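Local atomic coordinates of organic hydroperoxide resistance protein (Elizabethkingia anophelis NUHP1, PDB entry 6D9N), a protein that probably reduces organic hydroperoxides with a pair of reactive cysteines, protecting the bacterium from peroxide stress. Residues V113-Q119 and T144-N148. Numbering follows the deposited sequence. Where two conformers were deposited one is given.
Sequences VTIEEAQ and TVSNN
The side-chain amide of Asn147, the next-to-last residue of the chain, donates to the backbone carbonyl of Val113, just ahead of a helix. The bond from Asn147 ND2 to Val113 O is 2.9 Å long and nearly straight at the hydrogen (164°). Val113 O lies close to the amide plane, while the donor is tilted 16° from the plane of the Val113 carbonyl. Asn147 CG sits between its own backbone N and carbonyl carbon (chi1 61°), which brings the amide over to the helix start. The other branch of the amide meets Ile115: Ile115 CD1 lies 3.7 Å from Asn147 OD1, and the two side chains cross at about a right angle. Thr114 and Glu117 form a capping box here. Glu117 N donates to Thr114 OG1 (3.1 Å), and Thr114 N donates to Glu117 OE1 (3.0 Å). The contact joins the capped N-terminus of helix 115-128 to the end of strand 141-146, which runs parallel to strand 100-109 and is outermost in the sheet within this chain. One turn into the helix, both methyls of Val145 pack against Ala118, with Val145 CG2 3.8 Å from Ala118 CB. A water donates to Val145 O. Ser146 points away from the helix, and its OG is hydrogen-bonded to Asn109 OD1 and His107 NE2.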
loop_
_atom_site.group_PDB
_atom_site.type_symbol
_atom_site.label_atom_id
_atom_site.label_comp_id
_atom_site.label_asym_id
_atom_site.label_seq_id
_atom_site.Cartn_x
_atom_site.Cartn_y
_atom_site.Cartn_z
ATOM N N VAL B 113 11.001 0.854 27.037
ATOM C CA VAL B 113 9.758 0.517 27.709
ATOM C C VAL B 113 9.807 -0.940 28.142
ATOM O O VAL B 113 10.644 -1.722 27.680
ATOM C CB VAL B 113 8.531 0.773 26.812
ATOM C CG1 VAL B 113 8.507 2.203 26.335
ATOM C CG2 VAL B 113 8.510 -0.186 25.590
ATOM N N THR B 114 8.887 -1.313 29.032
ATOM C CA THR B 114 8.767 -2.713 29.412
ATOM C C THR B 114 7.992 -3.475 28.334
ATOM O O THR B 114 7.325 -2.880 27.476
ATOM C CB THR B 114 7.986 -2.853 30.722
ATOM O OG1 THR B 114 6.614 -2.513 30.463
ATOM C CG2 THR B 114 8.564 -1.966 31.834
ATOM N N ILE B 115 8.066 -4.816 28.379
ATOM C CA ILE B 115 7.351 -5.572 27.344
ATOM C C ILE B 115 5.841 -5.404 27.478
ATOM O O ILE B 115 5.133 -5.402 26.468
ATOM C CB ILE B 115 7.795 -7.044 27.273
ATOM C CG1 ILE B 115 7.588 -7.583 25.839
ATOM C CG2 ILE B 115 7.011 -7.911 28.238
ATOM C CD1 ILE B 115 8.532 -6.910 24.801
ATOM N N GLU B 116 5.313 -5.267 28.693
ATOM C CA GLU B 116 3.879 -5.034 28.831
ATOM C C GLU B 116 3.484 -3.713 28.192
ATOM O O GLU B 116 2.470 -3.623 27.497
ATOM C CB GLU B 116 3.483 -5.034 30.312
ATOM C CG GLU B 116 3.554 -6.422 30.917
ATOM C CD GLU B 116 3.407 -6.428 32.437
ATOM O OE1 GLU B 116 3.089 -5.374 33.039
ATOM O OE2 GLU B 116 3.625 -7.498 33.034
ATOM N N GLU B 117 4.272 -2.668 28.400
ATOM C CA GLU B 117 3.995 -1.392 27.749
ATOM C C GLU B 117 4.080 -1.522 26.237
ATOM O O GLU B 117 3.226 -1.010 25.501
ATOM C CB GLU B 117 4.995 -0.342 28.247
ATOM C CG GLU B 117 4.718 0.065 29.692
ATOM C CD GLU B 117 5.822 0.850 30.358
ATOM O OE1 GLU B 117 6.987 0.826 29.905
ATOM O OE2 GLU B 117 5.511 1.507 31.389
ATOM N N ALA B 118 5.122 -2.196 25.756
ATOM C CA ALA B 118 5.288 -2.370 24.311
ATOM C C ALA B 118 4.101 -3.091 23.696
ATOM O O ALA B 118 3.622 -2.708 22.612
ATOM C CB ALA B 118 6.585 -3.137 24.034
ATOM N N GLN B 119 3.627 -4.149 24.360
ATOM C CA GLN B 119 2.478 -4.893 23.859
ATOM C C GLN B 119 1.227 -4.029 23.831
ATOM O O GLN B 119 0.447 -4.073 22.866
ATOM C CB GLN B 119 2.259 -6.134 24.723
ATOM C CG GLN B 119 3.298 -7.190 24.446
ATOM C CD GLN B 119 3.376 -8.256 25.521
ATOM O OE1 GLN B 119 2.703 -8.176 26.547
ATOM N NE2 GLN B 119 4.203 -9.268 25.285
ATOM N N THR B 144 4.662 -8.671 15.861
ATOM C CA THR B 144 5.431 -8.879 17.080
ATOM C C THR B 144 6.122 -7.583 17.470
ATOM O O THR B 144 6.261 -6.657 16.662
ATOM C CB THR B 144 6.499 -9.999 16.908
ATOM O OG1 THR B 144 7.340 -9.707 15.792
ATOM C CG2 THR B 144 5.848 -11.373 16.683
ATOM N N VAL B 145 6.544 -7.532 18.734
ATOM C CA VAL B 145 7.185 -6.335 19.268
ATOM C C VAL B 145 8.385 -6.722 20.106
ATOM O O VAL B 145 8.359 -7.733 20.807
ATOM C CB VAL B 145 6.197 -5.448 20.076
ATOM C CG1 VAL B 145 5.734 -6.092 21.399
ATOM C CG2 VAL B 145 6.772 -4.049 20.371
ATOM N N SER B 146 9.429 -5.901 20.038
ATOM C CA SER B 146 10.580 -5.976 20.927
ATOM C C SER B 146 10.791 -4.626 21.607
ATOM O O SER B 146 10.248 -3.591 21.180
ATOM C CB SER B 146 11.844 -6.400 20.176
ATOM O OG SER B 146 12.065 -5.588 19.029
ATOM N N ASN B 147 11.639 -4.646 22.632
ATOM C CA ASN B 147 11.959 -3.457 23.414
ATOM C C ASN B 147 13.477 -3.289 23.557
ATOM O O ASN B 147 13.993 -3.064 24.665
ATOM C CB ASN B 147 11.220 -3.410 24.765
ATOM C CG ASN B 147 11.551 -4.576 25.671
ATOM O OD1 ASN B 147 12.007 -5.621 25.218
ATOM N ND2 ASN B 147 11.299 -4.419 26.952
ATOM N N ASN B 148 14.207 -3.413 22.436
ATOM C CA ASN B 148 15.668 -3.293 22.423
ATOM C C ASN B 148 16.111 -1.844 22.423
ATOM O O ASN B 148 15.565 -1.026 21.672
ATOM C CB ASN B 148 16.298 -3.887 21.175
ATOM C CG ASN B 148 16.014 -5.339 21.005
ATOM O OD1 ASN B 148 15.456 -5.742 19.958
ATOM N ND2 ASN B 148 16.448 -6.145 21.932
ATOM O OXT ASN B 148 17.067 -1.511 23.169
HETATM O O HOH W 1 6.517 -9.348 22.813
#